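Tail fiber protein (Acinetobacter phage AM24, PDB 5W5P) probably serves as the trimeric tailspike with which the phage recognises, and may degrade, the capsular polysaccharide of its Acinetobacter host. Local coordinates at residues Thr104-Cys109 with Gln126-Val131; Val136-Ala141 with Ala171-Tyr176; Met164-Asp169 with Leu202-Gly207; Asn230-Arg235 with Ile262-Leu267. All blocks are in the same frame, centred on the assembly; numbering follows the deposited sequence.

How the contacts relate
The four contacts follow one another along the parallel beta-helix, from its N-terminal end. Contacts 1 and 2, with centres about 13 Å apart, are joined by a probable hydrogen bond from Trp-137 N to Ala-106 O (2.9 Å). Contacts 2 and 3 lie about 10 Å apart and alternate along the chain; Gly-139 O and Asp-169 N, 2.8 Å apart, link them. A further 10 Å separates the centres of contacts 3 and 4, where Leu-202 O meets Asn-230 N at 2.9 Å. Contacts 1 and 4 are about 22 Å apart, centre to centre, and do not touch. Contact 3 carries a zinc ligand, Asp-169; the Cys-167 side chain lies about 4 Å from another zinc ion.

Contact 1: residues Thr104-Cys109 with Gln126-Val131; sequences THADPC and QKAVDV
Ala-106 and Pro-108 pack against Ala-128 where a loop crosses helix 122-132, the helix that precedes the first strand of the parallel beta-helix and lies against it. The contact is van der Waals in character and largely apolar: the two segments bury 143 Å² between them, and their contacts are made by methyl groups, a proline ring and backbone atoms. At Gln-126 the helix faces another way; NE2 donates to Asp-130 OD1 one turn on (3.2 Å), from 32° out of the carboxylate plane, and also to Gly-152 O. Lys-127 likewise leads its chain away from the loop, to Asn-85 O. Ala-128 then turns its CB to the loop and becomes the centre of the contact. Its methyl lies 3.8 Å from Ala-106 CB and 4.1 Å from Pro-108 CA, with Pro-108 CG at 4.3 Å, so it is held between the two loop residues. An Asx turn lies at the bend of the loop: Asp-107 OD1, met from above its carboxylate plane, accepts from Cys-109 N at 2.8 Å, while OD2 forms a salt bridge with Arg-143. Asp-107 thus keeps its carboxylate off the helix and presents only its backbone to Ala-128. The CB of Val-129 is directed away from the loop, and its side chain touches Val-136, Val-151 and Leu-153. Val-131 closes the contact from the side, the branch CG2 approaching Ala-106 CB to 4.3 Å, a looser touch than the 3.5 Å between that same CB and Ala-128 O.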
loop_
_atom_site.group_PDB
_atom_site.type_symbol
_atom_site.label_atom_id
_atom_site.label_comp_id
_atom_site.label_asym_id
_atom_site.label_seq_id
_atom_site.Cartn_x
_atom_site.Cartn_y
_atom_site.Cartn_z
ATOM N N THR A 104 3.692 24.483 26.563
ATOM C CA THR A 104 3.151 23.841 25.378
ATOM C C THR A 104 3.575 24.592 24.127
ATOM O O THR A 104 4.676 25.148 24.057
ATOM C CB THR A 104 1.626 23.789 25.440
ATOM O OG1 THR A 104 1.107 25.112 25.253
ATOM C CG2 THR A 104 1.158 23.248 26.780
ATOM N N HIS A 105 2.683 24.626 23.150
ATOM C CA HIS A 105 2.901 25.292 21.879
ATOM C C HIS A 105 2.544 26.773 21.976
ATOM O O HIS A 105 1.606 27.163 22.676
ATOM C CB HIS A 105 2.044 24.611 20.815
ATOM C CG HIS A 105 0.654 24.298 21.287
ATOM N ND1 HIS A 105 -0.077 25.170 22.066
ATOM C CD2 HIS A 105 -0.138 23.216 21.091
ATOM C CE1 HIS A 105 -1.257 24.638 22.332
ATOM N NE2 HIS A 105 -1.322 23.455 21.750
ATOM N N ALA A 106 3.287 27.594 21.242
ATOM C CA ALA A 106 3.041 29.029 21.208
ATOM C C ALA A 106 1.776 29.370 20.421
ATOM O O ALA A 106 1.476 28.764 19.387
ATOM C CB ALA A 106 4.247 29.759 20.616
ATOM N N ASP A 107 1.035 30.361 20.938
ATOM C CA ASP A 107 -0.203 30.865 20.343
ATOM C C ASP A 107 0.100 32.211 19.696
ATOM O O ASP A 107 0.608 33.113 20.392
ATOM C CB ASP A 107 -1.274 31.004 21.432
ATOM C CG ASP A 107 -2.605 31.555 20.935
ATOM O OD1 ASP A 107 -2.754 31.913 19.752
ATOM O OD2 ASP A 107 -3.551 31.604 21.727
ATOM N N PRO A 108 -0.092 32.393 18.379
ATOM C CA PRO A 108 0.152 33.731 17.808
ATOM C C PRO A 108 -0.688 34.813 18.450
ATOM O O PRO A 108 -0.328 35.994 18.353
ATOM C CB PRO A 108 -0.190 33.574 16.321
ATOM C CG PRO A 108 -0.028 32.140 16.062
ATOM C CD PRO A 108 -0.430 31.419 17.330
ATOM N N CYS A 109 -1.791 34.450 19.111
ATOM C CA CYS A 109 -2.629 35.451 19.754
ATOM C C CYS A 109 -1.931 36.115 20.927
ATOM O O CYS A 109 -2.295 37.239 21.286
ATOM C CB CYS A 109 -3.944 34.832 20.228
ATOM S SG CYS A 109 -5.188 34.641 18.923
ATOM N N GLN A 126 5.127 34.857 13.048
ATOM C CA GLN A 126 6.582 34.744 13.058
ATOM C C GLN A 126 7.134 34.839 14.475
ATOM O O GLN A 126 8.078 34.123 14.830
ATOM C CB GLN A 126 7.200 35.823 12.169
ATOM C CG GLN A 126 8.712 35.713 12.021
ATOM C CD GLN A 126 9.128 34.506 11.200
ATOM O OE1 GLN A 126 9.014 34.508 9.971
ATOM N NE2 GLN A 126 9.607 33.464 11.876
ATOM N N LYS A 127 6.554 35.714 15.302
ATOM C CA LYS A 127 7.012 35.844 16.683
ATOM C C LYS A 127 6.772 34.558 17.466
ATOM O O LYS A 127 7.616 34.143 18.267
ATOM C CB LYS A 127 6.311 37.024 17.359
ATOM C CG LYS A 127 6.852 38.390 16.963
ATOM C CD LYS A 127 6.114 39.503 17.694
ATOM C CE LYS A 127 6.866 40.824 17.627
ATOM N NZ LYS A 127 6.313 41.816 18.603
ATOM N N ALA A 128 5.626 33.912 17.247
ATOM C CA ALA A 128 5.367 32.637 17.910
ATOM C C ALA A 128 6.320 31.545 17.429
ATOM O O ALA A 128 6.696 30.668 18.214
ATOM C CB ALA A 128 3.911 32.222 17.690
ATOM N N VAL A 129 6.721 31.581 16.153
ATOM C CA VAL A 129 7.695 30.613 15.643
ATOM C C VAL A 129 9.028 30.774 16.361
ATOM O O VAL A 129 9.656 29.789 16.769
ATOM C CB VAL A 129 7.864 30.768 14.115
ATOM C CG1 VAL A 129 9.074 29.987 13.620
ATOM C CG2 VAL A 129 6.614 30.331 13.374
ATOM N N ASP A 130 9.469 32.019 16.547
ATOM C CA ASP A 130 10.811 32.267 17.062
ATOM C C ASP A 130 10.968 31.797 18.505
ATOM O O ASP A 130 12.026 31.275 18.876
ATOM C CB ASP A 130 11.146 33.751 16.929
ATOM C CG ASP A 130 11.052 34.235 15.493
ATOM O OD1 ASP A 130 11.291 33.423 14.571
ATOM O OD2 ASP A 130 10.732 35.424 15.283
ATOM N N VAL A 131 9.932 31.959 19.334
ATOM C CA VAL A 131 10.042 31.569 20.739
ATOM C C VAL A 131 9.687 30.108 20.989
ATOM O O VAL A 131 9.920 29.605 22.098
ATOM C CB VAL A 131 9.163 32.466 21.638
ATOM C CG1 VAL A 131 9.520 33.927 21.433
ATOM C CG2 VAL A 131 7.686 32.228 21.356
#

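Contact 2: residues Val136-Ala141 with Ala171-Tyr176; sequences VWFGNA and ARVWVY
Phe-138 meets Ala-171 and Val-173 through separate parts of its side chain. CB touches Ala-171 CB at 3.8 Å, while the ring is carried on to Val-173. With chi1 at -76°, CG stands anti to the carbonyl carbon and beside the backbone N; chi2 then turns one face of the ring to the valine. Val-173 answers with a single branch: at chi1 175° it is CG1 that lies anti to the backbone N, leaving CG2 to approach the ring. That methyl sits 4.2 Å from the ring centroid and 18° off the normal, a CH-pi contact over the face and a little toward CD2. The two side chains cross at about a right angle. This is the interior of a parallel beta-helix, at a corner of the coil: strand 135-140 belongs to one coil and strand 172-175 to a different face of the next, so their side chains converge in the core, where Phe-145 adds an edge-to-face ring to Phe-138. The Ala-171 methyl rests in the corner, CB 3.4 Å from Phe-138 O and 3.3 Å from Gly-139 O. Its backbone N gives Gly-139 O a weak, bent hydrogen bond of 3.0 Å, and its CA faces Asn-140 O at 3.2 Å. Gly-139 adopts a positive phi here, and its N lies over the Trp-137 ring centre, 3.6 Å above the plane. Trp-137 itself takes the other side of the strand, stacked with His-105.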
loop_
_atom_site.group_PDB
_atom_site.type_symbol
_atom_site.label_atom_id
_atom_site.label_comp_id
_atom_site.label_asym_id
_atom_site.label_seq_id
_atom_site.Cartn_x
_atom_site.Cartn_y
_atom_site.Cartn_z
ATOM N N VAL A 136 3.903 26.041 16.454
ATOM C CA VAL A 136 2.869 27.063 16.522
ATOM C C VAL A 136 1.500 26.397 16.509
ATOM O O VAL A 136 1.294 25.392 15.818
ATOM C CB VAL A 136 3.032 28.063 15.363
ATOM C CG1 VAL A 136 2.064 29.225 15.494
ATOM C CG2 VAL A 136 4.451 28.570 15.348
ATOM N N TRP A 137 0.568 26.958 17.280
ATOM C CA TRP A 137 -0.773 26.411 17.458
ATOM C C TRP A 137 -1.770 27.560 17.390
ATOM O O TRP A 137 -1.610 28.560 18.095
ATOM C CB TRP A 137 -0.860 25.661 18.796
ATOM C CG TRP A 137 -2.230 25.225 19.276
ATOM C CD1 TRP A 137 -2.861 24.043 19.008
ATOM C CD2 TRP A 137 -3.110 25.957 20.146
ATOM N NE1 TRP A 137 -4.083 24.000 19.640
ATOM C CE2 TRP A 137 -4.257 25.161 20.350
ATOM C CE3 TRP A 137 -3.034 27.203 20.776
ATOM C CZ2 TRP A 137 -5.324 25.578 21.151
ATOM C CZ3 TRP A 137 -4.092 27.614 21.568
ATOM C CH2 TRP A 137 -5.222 26.806 21.746
ATOM N N PHE A 138 -2.793 27.417 16.547
ATOM C CA PHE A 138 -3.643 28.538 16.172
ATOM C C PHE A 138 -4.980 28.576 16.904
ATOM O O PHE A 138 -5.741 29.529 16.711
ATOM C CB PHE A 138 -3.884 28.525 14.664
ATOM C CG PHE A 138 -2.703 28.996 13.856
ATOM C CD1 PHE A 138 -1.678 28.122 13.518
ATOM C CD2 PHE A 138 -2.618 30.314 13.433
ATOM C CE1 PHE A 138 -0.593 28.555 12.771
ATOM C CE2 PHE A 138 -1.537 30.750 12.685
ATOM C CZ PHE A 138 -0.524 29.866 12.351
ATOM N N GLY A 139 -5.292 27.579 17.728
ATOM C CA GLY A 139 -6.491 27.639 18.546
ATOM C C GLY A 139 -7.712 27.006 17.900
ATOM O O GLY A 139 -7.622 26.230 16.943
ATOM N N ASN A 140 -8.882 27.370 18.430
ATOM C CA ASN A 140 -10.128 26.691 18.101
ATOM C C ASN A 140 -10.848 27.363 16.931
ATOM O O ASN A 140 -10.411 28.383 16.390
ATOM C CB ASN A 140 -11.037 26.614 19.330
ATOM C CG ASN A 140 -11.521 27.982 19.806
ATOM O OD1 ASN A 140 -10.851 28.999 19.631
ATOM N ND2 ASN A 140 -12.690 28.001 20.421
ATOM N N ALA A 141 -11.984 26.778 16.540
ATOM C CA ALA A 141 -12.703 27.200 15.343
ATOM C C ALA A 141 -13.269 28.608 15.446
ATOM O O ALA A 141 -13.657 29.176 14.420
ATOM C CB ALA A 141 -13.834 26.217 15.032
ATOM N N ALA A 171 -8.934 26.104 14.234
ATOM C CA ALA A 171 -8.871 27.460 13.716
ATOM C C ALA A 171 -8.775 27.460 12.192
ATOM O O ALA A 171 -8.421 26.460 11.558
ATOM C CB ALA A 171 -7.679 28.205 14.316
ATOM N N ARG A 172 -9.096 28.608 11.606
ATOM C CA ARG A 172 -9.000 28.818 10.171
ATOM C C ARG A 172 -7.892 29.817 9.870
ATOM O O ARG A 172 -7.708 30.792 10.606
ATOM C CB ARG A 172 -10.327 29.324 9.599
ATOM C CG ARG A 172 -10.271 29.657 8.120
ATOM C CD ARG A 172 -11.319 30.679 7.750
ATOM N NE ARG A 172 -12.590 30.038 7.446
ATOM C CZ ARG A 172 -13.752 30.387 7.982
ATOM N NH1 ARG A 172 -13.815 31.385 8.851
ATOM N NH2 ARG A 172 -14.856 29.736 7.639
ATOM N N VAL A 173 -7.148 29.564 8.796
ATOM C CA VAL A 173 -6.096 30.457 8.327
ATOM C C VAL A 173 -6.416 30.813 6.883
ATOM O O VAL A 173 -6.383 29.944 6.004
ATOM C CB VAL A 173 -4.701 29.826 8.438
ATOM C CG1 VAL A 173 -3.641 30.748 7.834
ATOM C CG2 VAL A 173 -4.377 29.501 9.883
ATOM N N TRP A 174 -6.743 32.080 6.637
ATOM C CA TRP A 174 -6.857 32.581 5.274
ATOM C C TRP A 174 -5.463 32.789 4.700
ATOM O O TRP A 174 -4.620 33.445 5.320
ATOM C CB TRP A 174 -7.633 33.893 5.239
ATOM C CG TRP A 174 -9.061 33.772 5.639
ATOM C CD1 TRP A 174 -9.589 34.026 6.872
ATOM C CD2 TRP A 174 -10.158 33.383 4.804
ATOM N NE1 TRP A 174 -10.945 33.814 6.858
ATOM C CE2 TRP A 174 -11.321 33.423 5.600
ATOM C CE3 TRP A 174 -10.270 33.011 3.460
ATOM C CZ2 TRP A 174 -12.581 33.102 5.099
ATOM C CZ3 TRP A 174 -11.522 32.694 2.963
ATOM C CH2 TRP A 174 -12.661 32.738 3.783
ATOM N N VAL A 175 -5.221 32.236 3.515
ATOM C CA VAL A 175 -3.892 32.204 2.915
ATOM C C VAL A 175 -3.858 33.157 1.730
ATOM O O VAL A 175 -4.742 33.117 0.865
ATOM C CB VAL A 175 -3.511 30.780 2.483
ATOM C CG1 VAL A 175 -2.065 30.742 2.022
ATOM C CG2 VAL A 175 -3.751 29.802 3.627
ATOM N N TYR A 176 -2.831 34.007 1.689
ATOM C CA TYR A 176 -2.613 34.952 0.587
ATOM C C TYR A 176 -1.116 34.941 0.281
ATOM O O TYR A 176 -0.343 35.681 0.894
ATOM C CB TYR A 176 -3.107 36.351 0.940
ATOM C CG TYR A 176 -4.607 36.468 1.027
ATOM C CD1 TYR A 176 -5.277 36.186 2.212
ATOM C CD2 TYR A 176 -5.358 36.863 -0.072
ATOM C CE1 TYR A 176 -6.650 36.291 2.300
ATOM C CE2 TYR A 176 -6.735 36.968 0.006
ATOM C CZ TYR A 176 -7.374 36.682 1.198
ATOM O OH TYR A 176 -8.744 36.786 1.287
#

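Contact 3: residues Met164-Asp169 with Leu202-Gly207; sequences MEICGD and LEIGRG. With ZN (zinc ion), chain C.
Leu-202 and Ile-166 interlock on the core face of two parallel strands from successive coils of the beta-helix. The strands run at only 4° to each other with their axes 4.6 Å apart, and Met-164, Glu-165 and Ile-166 pair with Leu-202, Glu-203 and Ile-204. Leu-202 fills the dip between two neighbours opposite: its CD1 lies 3.9 Å from Ile-166 CD1 and looser against CB of Met-164, a selenomethionine. Ile-166 CB in turn rides beside Ile-204 CG1, an extended branch anti to the backbone N (chi1 169°). Regular bonding ends with Gly-205 N to Ile-166 O at 2.9 Å, after which Gly-205 is an extra residue that slips the register, so that Cys-167 faces Arg-206 and Gly-168 N finds Arg-206 O (2.8 Å). Beyond it the chains close in tightly: Gly-207 CA comes within 3.3 Å of Gly-168 O, a nearness that the missing side chain of Gly-207 allows, because a CB there would be directed at that oxygen. On the other face, the Glu-165 chain extends over Glu-203 O, its CG at 3.4 Å, and the two carboxylate planes stand 82° apart. A water occupies the notch beside the slipped register, donating to Glu-165 OE2 (3.2 Å) and accepting from Arg-206 N. Asp-169 OD1 binds a zinc ion at 2.3 Å. The two glutamates do not touch: a salt bridge to Arg-135 probably offsets the charge of Glu-165, while Glu-203 OE1 hydrogen-bonds Asn-230 of the same chain and His-266 NE2 of the second subunit, a link across the trimer.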
loop_
_atom_site.group_PDB
_atom_site.type_symbol
_atom_site.label_atom_id
_atom_site.label_comp_id
_atom_site.label_asym_id
_atom_site.label_seq_id
_atom_site.Cartn_x
_atom_site.Cartn_y
_atom_site.Cartn_z
HETATM N N MSE A 164 9.485 20.245 14.059
HETATM C CA MSE A 164 8.627 21.419 14.031
HETATM C C MSE A 164 7.193 21.064 13.666
HETATM O O MSE A 164 6.951 20.081 12.961
HETATM C CB MSE A 164 9.206 22.448 13.056
HETATM C CG MSE A 164 10.687 22.720 13.321
HETATM SE SE MSE A 164 11.582 23.905 12.039
HETATM C CE MSE A 164 11.479 22.808 10.422
ATOM N N GLU A 165 6.239 21.858 14.148
ATOM C CA GLU A 165 4.832 21.582 13.901
ATOM C C GLU A 165 4.058 22.879 13.721
ATOM O O GLU A 165 4.326 23.872 14.398
ATOM C CB GLU A 165 4.213 20.759 15.042
ATOM C CG GLU A 165 2.823 20.198 14.726
ATOM C CD GLU A 165 2.485 18.948 15.526
ATOM O OE1 GLU A 165 3.090 18.746 16.601
ATOM O OE2 GLU A 165 1.612 18.167 15.080
ATOM N N ILE A 166 3.101 22.858 12.799
ATOM C CA ILE A 166 2.146 23.943 12.600
ATOM C C ILE A 166 0.771 23.294 12.673
ATOM O O ILE A 166 0.363 22.581 11.750
ATOM C CB ILE A 166 2.350 24.669 11.268
ATOM C CG1 ILE A 166 3.699 25.386 11.249
ATOM C CG2 ILE A 166 1.215 25.652 11.007
ATOM C CD1 ILE A 166 4.222 25.602 9.866
ATOM N N CYS A 167 0.054 23.528 13.767
ATOM C CA CYS A 167 -1.150 22.768 14.059
ATOM C C CYS A 167 -2.178 23.703 14.688
ATOM O O CYS A 167 -1.968 24.913 14.798
ATOM C CB CYS A 167 -0.819 21.580 14.971
ATOM S SG CYS A 167 -0.377 22.077 16.667
ATOM N N GLY A 168 -3.299 23.133 15.109
ATOM C CA GLY A 168 -4.350 23.936 15.696
ATOM C C GLY A 168 -5.422 23.057 16.295
ATOM O O GLY A 168 -5.317 21.827 16.319
ATOM N N ASP A 169 -6.466 23.713 16.782
ATOM C CA ASP A 169 -7.611 23.049 17.386
ATOM C C ASP A 169 -8.900 23.429 16.669
ATOM O O ASP A 169 -9.953 23.595 17.289
ATOM C CB ASP A 169 -7.704 23.377 18.871
ATOM C CG ASP A 169 -8.357 22.274 19.665
ATOM O OD1 ASP A 169 -8.944 21.360 19.039
ATOM O OD2 ASP A 169 -8.286 22.321 20.915
ATOM N N LEU A 202 8.943 18.736 9.407
ATOM C CA LEU A 202 7.803 19.595 9.688
ATOM C C LEU A 202 6.518 18.784 9.637
ATOM O O LEU A 202 6.265 18.082 8.655
ATOM C CB LEU A 202 7.734 20.749 8.680
ATOM C CG LEU A 202 6.441 21.567 8.621
ATOM C CD1 LEU A 202 6.203 22.265 9.949
ATOM C CD2 LEU A 202 6.497 22.568 7.482
ATOM N N GLU A 203 5.712 18.880 10.687
ATOM C CA GLU A 203 4.340 18.385 10.682
ATOM C C GLU A 203 3.401 19.581 10.597
ATOM O O GLU A 203 3.495 20.503 11.412
ATOM C CB GLU A 203 4.040 17.559 11.936
ATOM C CG GLU A 203 5.157 16.604 12.345
ATOM C CD GLU A 203 5.068 15.265 11.639
ATOM O OE1 GLU A 203 6.018 14.904 10.917
ATOM O OE2 GLU A 203 4.043 14.572 11.794
ATOM N N ILE A 204 2.508 19.583 9.611
ATOM C CA ILE A 204 1.650 20.742 9.386
ATOM C C ILE A 204 0.249 20.274 9.034
ATOM O O ILE A 204 0.082 19.355 8.223
ATOM C CB ILE A 204 2.212 21.659 8.283
ATOM C CG1 ILE A 204 1.185 22.711 7.873
ATOM C CG2 ILE A 204 2.652 20.839 7.069
ATOM C CD1 ILE A 204 1.745 23.742 6.922
ATOM N N GLY A 205 -0.754 20.884 9.664
ATOM C CA GLY A 205 -2.139 20.754 9.255
ATOM C C GLY A 205 -3.071 20.160 10.290
ATOM O O GLY A 205 -4.290 20.364 10.188
ATOM N N ARG A 206 -2.556 19.428 11.275
ATOM C CA ARG A 206 -3.413 18.827 12.297
ATOM C C ARG A 206 -4.292 19.887 12.960
ATOM O O ARG A 206 -3.785 20.830 13.575
ATOM C CB ARG A 206 -2.557 18.110 13.342
ATOM C CG ARG A 206 -3.342 17.242 14.322
ATOM C CD ARG A 206 -3.917 16.013 13.634
ATOM N NE ARG A 206 -2.872 15.194 13.024
ATOM C CZ ARG A 206 -3.102 14.144 12.240
ATOM N NH1 ARG A 206 -4.349 13.783 11.966
ATOM N NH2 ARG A 206 -2.086 13.457 11.730
ATOM N N GLY A 207 -5.608 19.741 12.809
ATOM C CA GLY A 207 -6.547 20.652 13.438
ATOM C C GLY A 207 -6.598 22.043 12.846
ATOM O O GLY A 207 -6.999 22.983 13.542
HETATM ZN ZN ZN C . -9.405 19.205 19.610
HETATM O O HOH W 1 0.362 19.211 12.309
#

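Contact 4: residues Asn230-Arg235 with Ile262-Leu267; sequences NMKGGR and IEENHL
Stacked turns of two successive beta-helix coils meet here, and Asn-265 bridges them. Its side-chain amide is used at both ends. ND2 donates to Met-231 O at 2.9 Å, from 54° above that carbonyl's plane, while OD1 accepts from Gly-234 N at 2.8 Å, in the plane of its own carbonyl. Chi1 of -65° sets CG anti to the carbonyl carbon, which turns the amide into the turn of the preceding coil. Met-231 O is gripped twice, since Glu-263 N also donates to it (3.0 Å). In this parallel beta-helix the strands resume after the turn, where His-266 N bonds Gly-234 O at 2.9 Å. On the core side SE of the selenomethionine Met-231 lies alongside Ile-262 CG1, with Leu-242 touching each. On the opposite face Lys-232 CG packs beside Glu-263 CB (4.0 Å), but its NZ goes on to Glu-264 of the second subunit. The Arg-235 and His-266 side chains cross at about a right angle, guanidinium and ring planes 76° apart; Gly-160 O of the third subunit holds NH2, and NH1 reaches His-266 O in a weak bond of 2.8 Å and a water that donates to Leu-267 O.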
loop_
_atom_site.group_PDB
_atom_site.type_symbol
_atom_site.label_atom_id
_atom_site.label_comp_id
_atom_site.label_asym_id
_atom_site.label_seq_id
_atom_site.Cartn_x
_atom_site.Cartn_y
_atom_site.Cartn_z
ATOM N N ASN A 230 5.384 16.347 6.557
ATOM C CA ASN A 230 4.185 15.530 6.729
ATOM C C ASN A 230 2.989 16.477 6.814
ATOM O O ASN A 230 2.794 17.156 7.826
ATOM C CB ASN A 230 4.290 14.657 7.977
ATOM C CG ASN A 230 5.090 13.392 7.743
ATOM O OD1 ASN A 230 5.058 12.812 6.660
ATOM N ND2 ASN A 230 5.819 12.958 8.763
HETATM N N MSE A 231 2.199 16.533 5.745
HETATM C CA MSE A 231 0.946 17.281 5.747
HETATM C C MSE A 231 -0.227 16.342 5.977
HETATM O O MSE A 231 -0.630 15.628 5.064
HETATM C CB MSE A 231 0.747 18.026 4.431
HETATM C CG MSE A 231 1.807 19.049 4.136
HETATM SE SE MSE A 231 1.466 20.029 2.493
HETATM C CE MSE A 231 0.234 21.387 3.142
ATOM N N LYS A 232 -0.778 16.346 7.189
ATOM C CA LYS A 232 -1.814 15.395 7.558
ATOM C C LYS A 232 -2.859 16.065 8.442
ATOM O O LYS A 232 -2.546 16.952 9.244
ATOM C CB LYS A 232 -1.220 14.172 8.282
ATOM C CG LYS A 232 -0.275 13.316 7.431
ATOM C CD LYS A 232 0.709 12.521 8.287
ATOM C CE LYS A 232 -0.010 11.517 9.188
ATOM N NZ LYS A 232 0.878 10.986 10.281
ATOM N N GLY A 233 -4.111 15.625 8.286
ATOM C CA GLY A 233 -5.186 16.022 9.171
ATOM C C GLY A 233 -5.765 17.398 8.938
ATOM O O GLY A 233 -6.573 17.855 9.752
ATOM N N GLY A 234 -5.391 18.073 7.855
ATOM C CA GLY A 234 -5.878 19.417 7.621
ATOM C C GLY A 234 -6.997 19.519 6.608
ATOM O O GLY A 234 -7.184 18.624 5.778
ATOM N N ARG A 235 -7.762 20.605 6.686
ATOM C CA ARG A 235 -8.767 20.949 5.690
ATOM C C ARG A 235 -8.212 22.058 4.807
ATOM O O ARG A 235 -7.629 23.025 5.311
ATOM C CB ARG A 235 -10.073 21.398 6.350
ATOM C CG ARG A 235 -11.331 21.083 5.536
ATOM C CD ARG A 235 -11.529 22.051 4.376
ATOM N NE ARG A 235 -12.836 21.890 3.742
ATOM C CZ ARG A 235 -13.170 20.889 2.929
ATOM N NH1 ARG A 235 -12.289 19.946 2.620
ATOM N NH2 ARG A 235 -14.389 20.834 2.414
ATOM N N ILE A 262 1.622 13.963 1.690
ATOM C CA ILE A 262 0.320 14.601 1.841
ATOM C C ILE A 262 -0.702 13.490 2.033
ATOM O O ILE A 262 -1.061 12.793 1.074
ATOM C CB ILE A 262 -0.020 15.479 0.630
ATOM C CG1 ILE A 262 1.067 16.534 0.429
ATOM C CG2 ILE A 262 -1.389 16.115 0.788
ATOM C CD1 ILE A 262 0.835 17.444 -0.751
ATOM N N GLU A 263 -1.173 13.316 3.270
ATOM C CA GLU A 263 -1.937 12.136 3.645
ATOM C C GLU A 263 -3.032 12.502 4.639
ATOM O O GLU A 263 -2.806 13.296 5.553
ATOM C CB GLU A 263 -1.013 11.065 4.248
ATOM C CG GLU A 263 -1.634 9.683 4.375
ATOM C CD GLU A 263 -0.656 8.638 4.894
ATOM O OE1 GLU A 263 -0.979 7.433 4.828
ATOM O OE2 GLU A 263 0.430 9.023 5.377
ATOM N N GLU A 264 -4.218 11.916 4.448
ATOM C CA GLU A 264 -5.335 12.020 5.396
ATOM C C GLU A 264 -5.793 13.467 5.598
ATOM O O GLU A 264 -5.996 13.930 6.724
ATOM C CB GLU A 264 -4.981 11.360 6.732
ATOM C CG GLU A 264 -5.230 9.851 6.754
ATOM C CD GLU A 264 -4.042 9.057 7.284
ATOM O OE1 GLU A 264 -3.398 9.524 8.253
ATOM O OE2 GLU A 264 -3.753 7.970 6.726
ATOM N N ASN A 265 -5.986 14.178 4.491
ATOM C CA ASN A 265 -6.484 15.547 4.501
ATOM C C ASN A 265 -7.863 15.607 3.857
ATOM O O ASN A 265 -8.344 14.639 3.265
ATOM C CB ASN A 265 -5.533 16.500 3.767
ATOM C CG ASN A 265 -4.194 16.631 4.454
ATOM O OD1 ASN A 265 -4.097 17.172 5.560
ATOM N ND2 ASN A 265 -3.146 16.138 3.801
ATOM N N HIS A 266 -8.489 16.774 3.972
ATOM C CA HIS A 266 -9.784 17.056 3.359
ATOM C C HIS A 266 -9.583 18.216 2.381
ATOM O O HIS A 266 -9.564 19.383 2.780
ATOM C CB HIS A 266 -10.833 17.385 4.426
ATOM C CG HIS A 266 -10.964 16.342 5.495
ATOM N ND1 HIS A 266 -12.014 15.451 5.540
ATOM C CD2 HIS A 266 -10.184 16.058 6.565
ATOM C CE1 HIS A 266 -11.874 14.658 6.588
ATOM N NE2 HIS A 266 -10.770 15.006 7.226
ATOM N N LEU A 267 -9.423 17.893 1.099
ATOM C CA LEU A 267 -9.185 18.887 0.059
ATOM C C LEU A 267 -10.473 19.162 -0.701
ATOM O O LEU A 267 -11.185 18.236 -1.098
ATOM C CB LEU A 267 -8.106 18.426 -0.924
ATOM C CG LEU A 267 -6.838 17.785 -0.358
ATOM C CD1 LEU A 267 -5.845 17.511 -1.464
ATOM C CD2 LEU A 267 -6.213 18.674 0.704
HETATM O O HOH W 2 -12.777 17.230 1.165
#